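Local coordinates for sensor protein QseC (Escherichia coli, PDB 3JZ3) that acts as the membrane-bound histidine kinase of the QseB/QseC two-component system, using ATP to phosphorylate itself on histidine and activating the flagella regulon, at residues B[79-91]-B[119-131]. Sequence-based numbering, arbitrary orientation.
Sequences EDLLQSSVMDIYH and SLLVRNLLDNAVR
V122 receives the apolar side of helix 79-91: its CG1 lies 3.7 Å from CD2 of L82, the two side chains crossing at about a right angle, and its CG2 meets CD2 of L81 at 3.9 Å. Farther along, CB of S85 packs on CD1 of L126 (3.7 Å), and I89 CG2 reaches V130 CG2.

Charged groups line another part of the interface. R123, bent at chi2 (73°), brings its guanidinium under CB of D88, which sits 3.6 Å above one face, offset toward the rim. The D88 carboxylate approaches out of that plane, so the long OD2–NH1 salt bridge (3.6 Å) is electrostatic, with no N-H aimed at the oxygen. D127 OD1 completes the network through R123 NE, one turn on, while I89 packs its CG1 against the same NE.

Polar linkage is indirect: one water probably bridges S85 OG and S119 OG, its short leg to S85 OG being doubtful.

The axes of segments 79-91 and 119-131 come within 9.9 Å and cross at -45°. L82 and V122 also touch F148 of the mixed sheet, whereas I89 and R123 meet L44 of helix 42-61. This helix pair layered on a sheet is characteristic of the GHKL-type ATP-binding domain of histidine kinases.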
# COMPACT_ATOMS: atom_id res chain seq x y z
N GLU B 79 12.17 12.15 11.81
CA GLU B 79 13.30 12.31 10.89
C GLU B 79 13.28 11.22 9.82
O GLU B 79 13.27 11.51 8.62
CB GLU B 79 14.64 12.26 11.64
CG GLU B 79 15.09 13.57 12.24
CD GLU B 79 16.43 13.46 12.97
OE1 GLU B 79 16.46 12.88 14.09
OE2 GLU B 79 17.44 13.95 12.43
N ASP B 80 13.25 9.98 10.29
CA ASP B 80 13.28 8.79 9.43
C ASP B 80 12.10 8.74 8.47
O ASP B 80 12.27 8.46 7.29
CB ASP B 80 13.33 7.53 10.29
CG ASP B 80 14.48 7.53 11.29
OD1 ASP B 80 15.19 8.55 11.42
OD2 ASP B 80 14.69 6.49 11.95
N LEU B 81 10.91 9.03 8.99
CA LEU B 81 9.68 9.07 8.20
C LEU B 81 9.75 10.09 7.06
O LEU B 81 9.37 9.79 5.92
CB LEU B 81 8.49 9.38 9.11
CG LEU B 81 7.08 9.48 8.51
CD1 LEU B 81 6.51 8.10 8.29
CD2 LEU B 81 6.17 10.30 9.41
N LEU B 82 10.22 11.29 7.37
CA LEU B 82 10.33 12.34 6.36
C LEU B 82 11.43 12.04 5.36
O LEU B 82 11.22 12.14 4.15
CB LEU B 82 10.54 13.71 7.01
CG LEU B 82 9.39 14.31 7.83
CD1 LEU B 82 9.74 15.73 8.20
CD2 LEU B 82 8.07 14.27 7.07
N GLN B 83 12.60 11.66 5.87
CA GLN B 83 13.73 11.31 5.01
C GLN B 83 13.38 10.15 4.07
O GLN B 83 13.62 10.23 2.87
CB GLN B 83 14.97 11.00 5.84
CG GLN B 83 16.00 10.15 5.11
CD GLN B 83 17.42 10.46 5.48
OE1 GLN B 83 17.69 11.15 6.48
NE2 GLN B 83 18.36 9.96 4.69
N SER B 84 12.79 9.10 4.64
CA SER B 84 12.33 7.95 3.88
C SER B 84 11.31 8.32 2.80
O SER B 84 11.39 7.83 1.67
CB SER B 84 11.75 6.89 4.82
OG SER B 84 10.98 5.94 4.12
N SER B 85 10.36 9.18 3.15
CA SER B 85 9.37 9.68 2.20
C SER B 85 10.04 10.48 1.09
O SER B 85 9.69 10.33 -0.09
CB SER B 85 8.32 10.54 2.90
OG SER B 85 7.49 9.75 3.72
N VAL B 86 11.00 11.32 1.46
CA VAL B 86 11.76 12.08 0.47
C VAL B 86 12.49 11.11 -0.45
O VAL B 86 12.50 11.30 -1.67
CB VAL B 86 12.74 13.09 1.14
CG1 VAL B 86 13.75 13.63 0.13
CG2 VAL B 86 11.96 14.25 1.75
N MSE B 87 13.05 10.05 0.13
CA MSE B 87 13.80 9.03 -0.62
C MSE B 87 12.97 8.31 -1.67
O MSE B 87 13.47 8.01 -2.75
CB MSE B 87 14.47 8.03 0.33
CG MSE B 87 15.76 8.54 0.96
SE MSE B 87 17.00 9.36 -0.32
CE MSE B 87 16.16 11.10 -0.50
N ASP B 88 11.71 8.03 -1.35
CA ASP B 88 10.79 7.40 -2.29
C ASP B 88 10.59 8.26 -3.53
O ASP B 88 10.33 7.74 -4.62
CB ASP B 88 9.44 7.16 -1.62
CG ASP B 88 9.45 5.97 -0.67
OD1 ASP B 88 10.30 5.07 -0.83
OD2 ASP B 88 8.60 5.94 0.25
N ILE B 89 10.74 9.57 -3.35
CA ILE B 89 10.36 10.58 -4.33
C ILE B 89 11.55 11.17 -5.08
O ILE B 89 11.44 11.48 -6.27
CB ILE B 89 9.55 11.71 -3.63
CG1 ILE B 89 8.09 11.28 -3.43
CG2 ILE B 89 9.62 13.04 -4.39
CD1 ILE B 89 7.33 10.97 -4.71
N TYR B 90 12.67 11.32 -4.39
CA TYR B 90 13.78 12.16 -4.85
C TYR B 90 14.21 12.00 -6.31
O TYR B 90 14.22 12.97 -7.06
CB TYR B 90 14.99 12.03 -3.91
CG TYR B 90 16.13 12.96 -4.25
CD1 TYR B 90 16.04 14.32 -3.96
CD2 TYR B 90 17.29 12.48 -4.86
CE1 TYR B 90 17.09 15.19 -4.27
CE2 TYR B 90 18.34 13.34 -5.17
CZ TYR B 90 18.23 14.69 -4.87
OH TYR B 90 19.27 15.53 -5.18
N HIS B 91 14.56 10.77 -6.70
CA HIS B 91 15.11 10.51 -8.03
C HIS B 91 14.09 10.78 -9.13
O HIS B 91 14.42 11.39 -10.15
CB HIS B 91 15.64 9.07 -8.12
CG HIS B 91 16.21 8.72 -9.46
ND1 HIS B 91 17.47 9.10 -9.86
CD2 HIS B 91 15.68 8.03 -10.50
CE1 HIS B 91 17.70 8.65 -11.08
NE2 HIS B 91 16.63 8.00 -11.49
N SER B 119 2.96 7.65 7.02
CA SER B 119 3.67 7.58 5.75
C SER B 119 2.76 8.06 4.62
O SER B 119 3.20 8.79 3.74
CB SER B 119 4.17 6.16 5.51
OG SER B 119 4.76 6.04 4.23
N LEU B 120 1.49 7.64 4.66
CA LEU B 120 0.48 8.06 3.68
C LEU B 120 0.23 9.56 3.73
O LEU B 120 0.18 10.22 2.70
CB LEU B 120 -0.84 7.32 3.90
CG LEU B 120 -1.01 5.92 3.32
CD1 LEU B 120 -2.33 5.33 3.79
CD2 LEU B 120 -0.94 5.94 1.80
N LEU B 121 0.04 10.08 4.94
CA LEU B 121 -0.14 11.52 5.16
C LEU B 121 1.00 12.31 4.52
O LEU B 121 0.76 13.19 3.69
CB LEU B 121 -0.20 11.83 6.66
CG LEU B 121 -0.56 13.25 7.10
CD1 LEU B 121 -1.00 13.26 8.55
CD2 LEU B 121 0.60 14.23 6.90
N VAL B 122 2.24 11.98 4.89
CA VAL B 122 3.41 12.72 4.42
C VAL B 122 3.53 12.64 2.91
O VAL B 122 3.79 13.65 2.24
CB VAL B 122 4.72 12.23 5.11
CG1 VAL B 122 5.93 12.87 4.46
CG2 VAL B 122 4.69 12.55 6.60
N ARG B 123 3.31 11.45 2.37
CA ARG B 123 3.47 11.19 0.95
C ARG B 123 2.44 11.93 0.08
O ARG B 123 2.77 12.39 -1.02
CB ARG B 123 3.43 9.69 0.68
CG ARG B 123 3.89 9.30 -0.70
CD ARG B 123 5.39 9.45 -0.88
NE ARG B 123 5.78 9.12 -2.25
CZ ARG B 123 5.97 7.88 -2.71
NH1 ARG B 123 5.82 6.83 -1.91
NH2 ARG B 123 6.32 7.69 -3.97
N ASN B 124 1.22 12.06 0.58
CA ASN B 124 0.19 12.86 -0.09
C ASN B 124 0.58 14.33 -0.22
O ASN B 124 0.41 14.93 -1.28
CB ASN B 124 -1.15 12.74 0.63
CG ASN B 124 -1.96 11.56 0.15
OD1 ASN B 124 -2.58 11.62 -0.91
ND2 ASN B 124 -1.95 10.48 0.93
N LEU B 125 1.10 14.90 0.87
CA LEU B 125 1.56 16.28 0.88
C LEU B 125 2.74 16.47 -0.07
O LEU B 125 2.87 17.52 -0.71
CB LEU B 125 1.96 16.71 2.29
CG LEU B 125 0.89 16.78 3.39
CD1 LEU B 125 1.56 17.11 4.70
CD2 LEU B 125 -0.20 17.79 3.06
N LEU B 126 3.59 15.45 -0.15
CA LEU B 126 4.77 15.46 -1.00
C LEU B 126 4.43 15.35 -2.47
O LEU B 126 4.92 16.13 -3.28
CB LEU B 126 5.74 14.35 -0.60
CG LEU B 126 6.85 14.72 0.37
CD1 LEU B 126 7.65 13.49 0.71
CD2 LEU B 126 7.74 15.78 -0.24
N ASP B 127 3.59 14.37 -2.82
CA ASP B 127 3.12 14.19 -4.19
C ASP B 127 2.38 15.43 -4.69
O ASP B 127 2.56 15.84 -5.84
CB ASP B 127 2.21 12.97 -4.30
CG ASP B 127 2.95 11.66 -4.08
OD1 ASP B 127 4.20 11.66 -4.06
OD2 ASP B 127 2.28 10.62 -3.93
N ASN B 128 1.56 16.02 -3.82
CA ASN B 128 0.86 17.26 -4.12
C ASN B 128 1.82 18.43 -4.38
O ASN B 128 1.60 19.23 -5.30
CB ASN B 128 -0.12 17.61 -3.00
CG ASN B 128 -0.85 18.93 -3.23
OD1 ASN B 128 -1.30 19.21 -4.34
ND2 ASN B 128 -0.96 19.74 -2.18
N ALA B 129 2.89 18.52 -3.58
CA ALA B 129 3.87 19.59 -3.72
C ALA B 129 4.73 19.45 -4.97
O ALA B 129 5.07 20.45 -5.60
CB ALA B 129 4.74 19.69 -2.48
N VAL B 130 5.06 18.21 -5.33
CA VAL B 130 5.83 17.94 -6.55
C VAL B 130 4.97 18.15 -7.80
O VAL B 130 5.49 18.46 -8.88
CB VAL B 130 6.42 16.49 -6.53
CG1 VAL B 130 7.05 16.12 -7.87
CG2 VAL B 130 7.45 16.35 -5.42
N ARG B 131 3.60 17.98 -7.61
CA ARG B 131 2.72 17.96 -8.80
C ARG B 131 2.47 19.38 -9.33
O ARG B 131 2.51 19.61 -10.54
CB ARG B 131 1.39 17.27 -8.44
CG ARG B 131 0.29 17.35 -9.47
CD ARG B 131 -1.00 16.81 -8.90
NE ARG B 131 -2.04 16.69 -9.92
CZ ARG B 131 -2.20 15.62 -10.71
NH1 ARG B 131 -1.38 14.58 -10.61
NH2 ARG B 131 -3.18 15.61 -11.61
O HOH W 1 7.14 7.33 4.06